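Local coordinates for protein putative amidohydrolase (Unidentified, PDB 3MKV) that probably hydrolyses dipeptides that end in proline, as a zinc-dependent prolidase of the amidohydrolase superfamily with a TIM-barrel fold, at residues Lys116-Glu120 with Ser121-Glu125; Ala96-Arg100 with Gly101-Val105; Asp215-Arg218 with Ala219-Glu223; Ala233-Thr237 with Pro238-Ala242. All coordinates share one frame; numbering follows the deposited sequence.

Contact 1: residues Lys116-Glu120 with Ser121-Glu125; sequences KQAVE and SGLVE
Val124 folds back against Val119 just after helix 113-120 ends. CB of Val124 carries two methyls that do different work. CG2 lies between the backbone N and the carbonyl carbon, and from there it meets Val119 CG2 at 3.7 Å. The same methyl also comes near Val119 CA. CG1 is more distant from the helix, 4.4 Å from Ala118 CB. The two valine side chains cross at about a right angle. On Val119, CG2 is the branch that touches; chi1 of 176° sets it anti to the carbonyl carbon. Both valines also rest on Met94 of helix 83-99.

Leu123 touches the helix end through its CB, which sits 3.4 Å from Ala118 O. Leu88 of a second subunit packs on Ala118, Leu123 and Val124, so this turn is part of a subunit interface.

The backbone is held by a few bonds. Ser121 N donates to Gln117 O at 2.8 Å. Gly122 N donates to Val119 O at 2.9 Å. Val124 N reaches back to Ala118 O at 3.3 Å. The Ser121 hydroxyl hovers near two carbonyls, with OG 3.2 Å from both Gln117 O and Ala118 O. Any bond there is weak, and its one proton cannot serve both well. Gly122 takes positive phi (78°) and turns the chain out of the helix. This is a Schellman motif, here closing the helix that leads into strand 128-131.

Contact 2: residues Ala96-Arg100 with Gly101-Val105; sequences AMLRR and GFTTV
Phe102 N and Gly101 N turn back to carbonyls in the last turn of helix 83-99, and these two hydrogen bonds carry the polar part of the contact. Phe102 N donates to Met97 O at 3.1 Å. Gly101 N donates to Leu98 O at 2.9 Å. A CA-H...O contact adds to them, from Leu98 CA to Phe102 O at 3.5 Å.

Gly101 has positive phi (96°) and is the C-prime residue of a Schellman motif. It ends the helix and sends the chain straight into strand 102-107, which pairs in parallel with strands 56-63 and 128-131.

The aromatic contacts centre on Phe102. Its ring presents an edge to Met97 O, with CD2 3.5 Å from that oxygen. Arg100 CB lies 3.8 Å from the same CD2. The rest of Arg100 bends at chi3 (-83°) and brings its guanidinium back over the helix end. Ala96 O then sits over the centre of one guanidinium face, 3.5 Å above the plane. NE and NH1 of this arginine are hydrogen-bonded to Gln335 and Gln397, respectively.

The apolar contacts are looser. Leu98 CD1 meets Thr103 CG2 at 4.1 Å, and Met97 SD meets Val105 CG1 at 4.3 Å. Leu98 also packs on Phe411, and Val105 on Leu129.

Contact 3: residues Asp215-Arg218 with Ala219-Glu223; sequences DEIR and AIVAE
Four successive i to i+4 hydrogen bonds run from the amides of Ala219, Ile220, Val221 and Ala222 to the carbonyls of Asp215, Glu216, Ile217 and Arg218, in one unbroken alpha helix. The straightest is Val221 N to Ile217 O, 2.9 Å with an angle of 171° at the hydrogen.

Ile217 and Val221 lie one turn apart and cross obliquely. Their CG2 methyls meet at 4.1 Å. Val221 CG2 stands anti to the carbonyl carbon, a setting that also brings it to 3.2 Å from Ile217 O. Ile217 continues the apolar surface onto Cys247 and Val249.

Ile220 runs back along the helix. Chi1 of -68° puts its CG1 beside the backbone N and carries CG1 and CD1 past Glu216 O, with CG1 at 3.4 Å. Beyond the helix, Ile220 packs on Val177 and Val181 of helix 174-187. Ala219 rests its CB 3.4 Å from Asp215 O and touches Val174 of that helix.

Asp215 and Arg218 lie on the exposed side. Arg218 bends at chi3 and reaches back to Glu214, its salt-bridge partner; NH2 is 4.0 Å from Asp215 OD1, a long ion pair. Glu216 is buried, its carboxylate held by Ser213 OG, Gly173 N and Arg182 of a third subunit. Glu223 pairs with Arg182 of its own chain. The arrangement is an amphipathic helix, packed on helix 174-187 and joined to a third subunit through Glu216.

Contact 4: residues Ala233-Thr237 with Pro238-Ala242; sequences AHAYT and PAAIA. With ZN (zinc ion), chain J; SO4 (sulfate ion), chain K.
Thr237 O receives the amide of Ile241 at 2.7 Å, with an angle of 175° at the hydrogen. The bond closes the first turn of helix 238-246. Thr237 is its N-cap. With OG1 between the backbone N and the carbonyl carbon (chi1 65°), the hydroxyl oxygen accepts a weak bond from Ala240 N at 3.4 Å.

Ile241 lies alongside this turn. Its CG1 is 3.1 Å from Thr237 O, and CD1 extends to Tyr236 O at 3.4 Å. Ala235 CB faces the helix and meets Ile241 CG1 at 4.0 Å.

His234, on the strand before the turn, binds a zinc ion through ND1 at 2.4 Å, while its NE2 is hydrogen-bonded to Gly198 O. That second bond probably helps fix the ring's rotation. Tyr236 OH donates to sulfate O2 at 2.7 Å and is also hydrogen-bonded to Tyr280 OH. This sulfate oxygen lies at the edge of both the His234 and Tyr236 rings. The sulfate probably comes from the crystallisation liquor; His142 and the amides of Val200 and Ala201 also hold it. Carboxylated Lys193 and His254 complete this zinc site. This is the strand-to-helix turn of a beta-alpha-beta unit, with a zinc ligand, His234, near the strand end, as in amidohydrolase TIM barrels.

How the contacts relate
All four contacts are local. Contacts 1 and 2 are Schellman motifs ending helices, contact 3 lies within a helix, and contact 4 starts one. Contact 2 leads along strand 102-107 to the helix of contact 1; their centres are 14 Å apart, and their nearest atoms about 4 Å. Contacts 3 and 4 are neighbours too, with centres 16 Å apart, as helix 214-225 precedes strand 232-235. Contact 4 lies across the chain's centre from contacts 1 and 2, with centres 34 and 29 Å away. It alone supplies a zinc ligand; Met97 of contact 2 is about 11 Å from a zinc ion. Contacts 1 and 3 touch different neighbouring subunits.

Contact 1: residues Lys116-Glu120 with Ser121-Glu125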
# COMPACT_ATOMS: atom_id res chain seq x y z
N LYS A 116 10.98 -29.40 13.49
CA LYS A 116 11.99 -30.37 13.11
C LYS A 116 13.27 -30.18 13.92
O LYS A 116 13.87 -31.15 14.38
CB LYS A 116 12.29 -30.29 11.62
CG LYS A 116 13.44 -31.20 11.19
CD LYS A 116 14.07 -30.73 9.89
CE LYS A 116 13.27 -31.20 8.68
NZ LYS A 116 13.36 -32.68 8.52
N GLN A 117 13.69 -28.92 14.09
CA GLN A 117 14.93 -28.65 14.80
C GLN A 117 14.74 -28.89 16.30
O GLN A 117 15.58 -29.50 16.94
CB GLN A 117 15.45 -27.24 14.51
CG GLN A 117 15.31 -26.24 15.65
CD GLN A 117 16.56 -26.17 16.51
OE1 GLN A 117 17.68 -26.24 16.01
NE2 GLN A 117 16.36 -26.01 17.82
N ALA A 118 13.62 -28.43 16.84
CA ALA A 118 13.28 -28.65 18.24
C ALA A 118 13.45 -30.12 18.67
O ALA A 118 14.05 -30.41 19.72
CB ALA A 118 11.87 -28.18 18.49
N VAL A 119 12.91 -31.04 17.87
CA VAL A 119 13.09 -32.47 18.12
C VAL A 119 14.55 -32.91 17.96
O VAL A 119 15.08 -33.63 18.80
CB VAL A 119 12.24 -33.36 17.17
CG1 VAL A 119 12.56 -34.82 17.41
CG2 VAL A 119 10.76 -33.12 17.37
N GLU A 120 15.19 -32.51 16.87
CA GLU A 120 16.53 -33.03 16.62
C GLU A 120 17.53 -32.54 17.66
O GLU A 120 18.47 -33.25 17.99
CB GLU A 120 16.99 -32.75 15.19
CG GLU A 120 16.26 -33.57 14.14
CD GLU A 120 16.36 -35.09 14.36
OE1 GLU A 120 17.48 -35.63 14.22
OE2 GLU A 120 15.32 -35.74 14.66
N SER A 121 17.31 -31.34 18.18
CA SER A 121 18.19 -30.79 19.21
C SER A 121 17.85 -31.34 20.60
O SER A 121 18.52 -31.02 21.59
CB SER A 121 18.10 -29.26 19.22
OG SER A 121 16.89 -28.84 19.84
N GLY A 122 16.82 -32.17 20.68
CA GLY A 122 16.40 -32.73 21.96
C GLY A 122 15.60 -31.78 22.84
O GLY A 122 15.25 -32.13 23.97
N LEU A 123 15.30 -30.59 22.33
CA LEU A 123 14.51 -29.63 23.10
C LEU A 123 13.14 -30.20 23.46
O LEU A 123 12.58 -29.89 24.51
CB LEU A 123 14.39 -28.31 22.34
CG LEU A 123 13.60 -27.15 22.97
CD1 LEU A 123 14.21 -26.70 24.32
CD2 LEU A 123 13.50 -25.97 22.00
N VAL A 124 12.59 -31.04 22.58
CA VAL A 124 11.39 -31.81 22.89
C VAL A 124 11.62 -33.25 22.46
O VAL A 124 12.59 -33.54 21.76
CB VAL A 124 10.12 -31.28 22.17
CG1 VAL A 124 10.08 -29.78 22.18
CG2 VAL A 124 10.04 -31.83 20.75
N GLU A 125 10.75 -34.15 22.89
CA GLU A 125 10.82 -35.54 22.45
C GLU A 125 9.69 -35.85 21.48
O GLU A 125 8.54 -35.45 21.70
CB GLU A 125 10.73 -36.50 23.63
CG GLU A 125 11.96 -36.55 24.51
CD GLU A 125 11.71 -37.36 25.77
OE1 GLU A 125 10.53 -37.71 26.02
OE2 GLU A 125 12.68 -37.65 26.50

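Contact 2: residues Ala96-Arg100 with Gly101-Val105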
# COMPACT_ATOMS: atom_id res chain seq x y z
N ALA A 96 3.21 -38.59 22.32
CA ALA A 96 2.37 -39.77 22.30
C ALA A 96 2.59 -40.60 21.04
O ALA A 96 2.38 -41.82 21.07
CB ALA A 96 0.91 -39.38 22.45
N MET A 97 3.01 -39.96 19.95
CA MET A 97 3.25 -40.66 18.69
C MET A 97 4.42 -41.60 18.90
O MET A 97 4.36 -42.77 18.53
CB MET A 97 3.56 -39.70 17.52
CG MET A 97 2.40 -38.78 17.10
SD MET A 97 2.83 -37.68 15.72
CE MET A 97 1.24 -37.09 15.24
N LEU A 98 5.47 -41.06 19.51
CA LEU A 98 6.68 -41.80 19.80
C LEU A 98 6.40 -42.99 20.73
O LEU A 98 6.92 -44.09 20.52
CB LEU A 98 7.72 -40.87 20.42
CG LEU A 98 9.14 -41.41 20.53
CD1 LEU A 98 9.65 -42.00 19.20
CD2 LEU A 98 10.08 -40.30 21.04
N ARG A 99 5.55 -42.77 21.73
CA ARG A 99 5.15 -43.81 22.67
C ARG A 99 4.44 -44.97 21.99
O ARG A 99 4.55 -46.10 22.42
CB ARG A 99 4.27 -43.24 23.79
CG ARG A 99 4.02 -44.21 24.95
CD ARG A 99 5.34 -44.72 25.51
NE ARG A 99 5.19 -45.92 26.34
CZ ARG A 99 5.37 -47.16 25.90
NH1 ARG A 99 5.70 -47.38 24.63
NH2 ARG A 99 5.22 -48.19 26.73
N ARG A 100 3.69 -44.66 20.92
CA ARG A 100 3.01 -45.68 20.11
C ARG A 100 3.97 -46.37 19.13
O ARG A 100 3.55 -47.16 18.28
CB ARG A 100 1.84 -45.05 19.33
CG ARG A 100 0.74 -44.46 20.22
CD ARG A 100 -0.53 -44.11 19.42
NE ARG A 100 -0.46 -42.80 18.77
CZ ARG A 100 -0.81 -41.65 19.35
NH1 ARG A 100 -1.25 -41.64 20.59
NH2 ARG A 100 -0.71 -40.51 18.67
N GLY A 101 5.26 -46.06 19.23
CA GLY A 101 6.25 -46.72 18.38
C GLY A 101 6.65 -45.98 17.12
O GLY A 101 7.51 -46.43 16.37
N PHE A 102 6.03 -44.84 16.86
CA PHE A 102 6.33 -44.11 15.64
C PHE A 102 7.60 -43.27 15.79
O PHE A 102 7.60 -42.23 16.44
CB PHE A 102 5.12 -43.27 15.20
CG PHE A 102 3.94 -44.10 14.81
CD1 PHE A 102 3.81 -44.58 13.52
CD2 PHE A 102 2.96 -44.43 15.74
CE1 PHE A 102 2.73 -45.36 13.15
CE2 PHE A 102 1.87 -45.21 15.38
CZ PHE A 102 1.75 -45.68 14.07
N THR A 103 8.67 -43.76 15.18
CA THR A 103 9.98 -43.15 15.34
C THR A 103 10.24 -42.12 14.25
O THR A 103 11.12 -41.27 14.38
CB THR A 103 11.12 -44.20 15.42
OG1 THR A 103 10.97 -45.16 14.38
CG2 THR A 103 11.07 -44.92 16.75
N THR A 104 9.46 -42.20 13.18
CA THR A 104 9.50 -41.18 12.14
C THR A 104 8.08 -40.87 11.70
O THR A 104 7.23 -41.76 11.64
CB THR A 104 10.33 -41.61 10.90
OG1 THR A 104 11.69 -41.82 11.27
CG2 THR A 104 10.28 -40.52 9.83
N VAL A 105 7.81 -39.60 11.41
CA VAL A 105 6.56 -39.22 10.77
C VAL A 105 6.76 -38.21 9.64
O VAL A 105 7.70 -37.40 9.66
CB VAL A 105 5.54 -38.67 11.77
CG1 VAL A 105 5.08 -39.79 12.72
CG2 VAL A 105 6.14 -37.47 12.53

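Contact 3: residues Asp215-Arg218 with Ala219-Glu223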
# COMPACT_ATOMS: atom_id res chain seq x y z
N ASP A 215 -1.23 -26.55 -15.03
CA ASP A 215 -0.11 -25.62 -15.12
C ASP A 215 0.48 -25.32 -13.75
O ASP A 215 1.70 -25.21 -13.60
CB ASP A 215 -0.58 -24.31 -15.76
CG ASP A 215 -0.67 -24.39 -17.27
OD1 ASP A 215 0.24 -24.96 -17.91
OD2 ASP A 215 -1.66 -23.86 -17.83
N GLU A 216 -0.39 -25.13 -12.75
CA GLU A 216 0.08 -24.90 -11.38
C GLU A 216 0.76 -26.15 -10.82
O GLU A 216 1.89 -26.08 -10.36
CB GLU A 216 -1.05 -24.42 -10.46
CG GLU A 216 -1.51 -22.98 -10.71
CD GLU A 216 -2.97 -22.76 -10.35
OE1 GLU A 216 -3.29 -21.80 -9.60
OE2 GLU A 216 -3.81 -23.56 -10.81
N ILE A 217 0.09 -27.30 -10.90
CA ILE A 217 0.66 -28.54 -10.37
C ILE A 217 2.04 -28.80 -10.95
O ILE A 217 2.99 -29.06 -10.21
CB ILE A 217 -0.23 -29.76 -10.66
CG1 ILE A 217 -1.58 -29.62 -9.95
CG2 ILE A 217 0.47 -31.07 -10.24
CD1 ILE A 217 -2.54 -30.79 -10.23
N ARG A 218 2.15 -28.74 -12.28
CA ARG A 218 3.42 -28.95 -12.95
C ARG A 218 4.49 -27.93 -12.53
O ARG A 218 5.66 -28.27 -12.39
CB ARG A 218 3.25 -28.99 -14.47
CG ARG A 218 2.36 -30.12 -14.98
CD ARG A 218 2.46 -30.32 -16.49
NE ARG A 218 1.57 -29.42 -17.22
CZ ARG A 218 0.39 -29.77 -17.72
NH1 ARG A 218 -0.06 -31.02 -17.58
NH2 ARG A 218 -0.35 -28.88 -18.35
N ALA A 219 4.10 -26.67 -12.33
CA ALA A 219 5.06 -25.69 -11.80
C ALA A 219 5.52 -26.08 -10.39
O ALA A 219 6.71 -25.99 -10.08
CB ALA A 219 4.48 -24.29 -11.79
N ILE A 220 4.59 -26.50 -9.55
CA ILE A 220 4.90 -26.89 -8.17
C ILE A 220 5.85 -28.10 -8.13
O ILE A 220 6.85 -28.09 -7.43
CB ILE A 220 3.62 -27.16 -7.33
CG1 ILE A 220 2.84 -25.86 -7.10
CG2 ILE A 220 3.98 -27.74 -5.98
CD1 ILE A 220 1.36 -26.04 -6.77
N VAL A 221 5.53 -29.14 -8.90
CA VAL A 221 6.37 -30.33 -8.98
C VAL A 221 7.80 -30.01 -9.48
O VAL A 221 8.78 -30.51 -8.93
CB VAL A 221 5.72 -31.41 -9.88
CG1 VAL A 221 6.65 -32.57 -10.03
CG2 VAL A 221 4.37 -31.86 -9.32
N ALA A 222 7.92 -29.18 -10.50
CA ALA A 222 9.23 -28.79 -11.03
C ALA A 222 10.05 -28.05 -9.97
O ALA A 222 11.23 -28.34 -9.78
CB ALA A 222 9.06 -27.94 -12.26
N GLU A 223 9.42 -27.12 -9.27
CA GLU A 223 10.05 -26.44 -8.15
C GLU A 223 10.59 -27.38 -7.07
O GLU A 223 11.69 -27.18 -6.57
CB GLU A 223 9.09 -25.42 -7.52
CG GLU A 223 8.90 -24.17 -8.34
CD GLU A 223 10.22 -23.58 -8.80
OE1 GLU A 223 11.15 -23.49 -7.97
OE2 GLU A 223 10.33 -23.20 -9.99

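Contact 4: residues Ala233-Thr237 with Pro238-Ala242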
# COMPACT_ATOMS: atom_id res chain seq x y z
N ALA A 233 0.10 -34.99 -2.67
CA ALA A 233 -1.12 -34.29 -3.03
C ALA A 233 -2.32 -34.98 -2.46
O ALA A 233 -2.49 -36.18 -2.63
CB ALA A 233 -1.25 -34.19 -4.53
N HIS A 234 -3.15 -34.21 -1.77
CA HIS A 234 -4.42 -34.69 -1.25
C HIS A 234 -5.38 -34.77 -2.45
O HIS A 234 -5.55 -33.79 -3.18
CB HIS A 234 -4.87 -33.72 -0.15
CG HIS A 234 -6.35 -33.67 0.09
ND1 HIS A 234 -6.91 -34.00 1.30
CD2 HIS A 234 -7.38 -33.28 -0.70
CE1 HIS A 234 -8.22 -33.84 1.24
NE2 HIS A 234 -8.53 -33.41 0.03
N ALA A 235 -5.96 -35.95 -2.67
CA ALA A 235 -6.85 -36.20 -3.81
C ALA A 235 -7.75 -37.42 -3.56
O ALA A 235 -7.26 -38.47 -3.15
CB ALA A 235 -6.05 -36.40 -5.10
N TYR A 236 -9.04 -37.28 -3.82
CA TYR A 236 -9.99 -38.38 -3.57
C TYR A 236 -10.47 -39.16 -4.81
O TYR A 236 -10.45 -40.39 -4.81
CB TYR A 236 -11.20 -37.87 -2.80
CG TYR A 236 -10.94 -37.61 -1.33
CD1 TYR A 236 -10.41 -38.59 -0.51
CD2 TYR A 236 -11.26 -36.38 -0.76
CE1 TYR A 236 -10.17 -38.36 0.83
CE2 TYR A 236 -11.03 -36.13 0.59
CZ TYR A 236 -10.48 -37.13 1.38
OH TYR A 236 -10.25 -36.89 2.72
N THR A 237 -10.89 -38.45 -5.86
CA THR A 237 -11.53 -39.08 -7.02
C THR A 237 -10.57 -39.49 -8.15
O THR A 237 -9.49 -38.93 -8.30
CB THR A 237 -12.59 -38.17 -7.65
OG1 THR A 237 -11.96 -36.99 -8.18
CG2 THR A 237 -13.65 -37.77 -6.63
N PRO A 238 -11.00 -40.46 -8.96
CA PRO A 238 -10.16 -40.89 -10.08
C PRO A 238 -9.66 -39.71 -10.91
O PRO A 238 -8.47 -39.59 -11.16
CB PRO A 238 -11.09 -41.80 -10.89
CG PRO A 238 -12.07 -42.35 -9.85
CD PRO A 238 -12.26 -41.22 -8.87
N ALA A 239 -10.58 -38.85 -11.35
CA ALA A 239 -10.20 -37.69 -12.15
C ALA A 239 -9.10 -36.85 -11.49
O ALA A 239 -8.12 -36.47 -12.13
CB ALA A 239 -11.43 -36.83 -12.42
N ALA A 240 -9.27 -36.56 -10.20
CA ALA A 240 -8.31 -35.75 -9.45
C ALA A 240 -7.00 -36.49 -9.17
O ALA A 240 -5.91 -35.93 -9.30
CB ALA A 240 -8.94 -35.26 -8.16
N ILE A 241 -7.11 -37.75 -8.80
CA ILE A 241 -5.93 -38.58 -8.65
C ILE A 241 -5.14 -38.67 -9.95
O ILE A 241 -3.92 -38.49 -9.97
CB ILE A 241 -6.32 -39.98 -8.21
CG1 ILE A 241 -6.98 -39.92 -6.83
CG2 ILE A 241 -5.10 -40.88 -8.24
CD1 ILE A 241 -7.58 -41.24 -6.36
N ALA A 242 -5.84 -38.95 -11.05
CA ALA A 242 -5.20 -39.14 -12.34
C ALA A 242 -4.42 -37.92 -12.84
O ALA A 242 -3.30 -38.05 -13.34
CB ALA A 242 -6.25 -39.58 -13.39
ZN ZN J . -5.70 -34.42 3.35
S SO4 K . -10.03 -34.24 4.87
O1 SO4 K . -10.19 -35.49 5.63
O2 SO4 K . -10.65 -34.38 3.56
O3 SO4 K . -10.68 -33.15 5.59
O4 SO4 K . -8.60 -33.97 4.70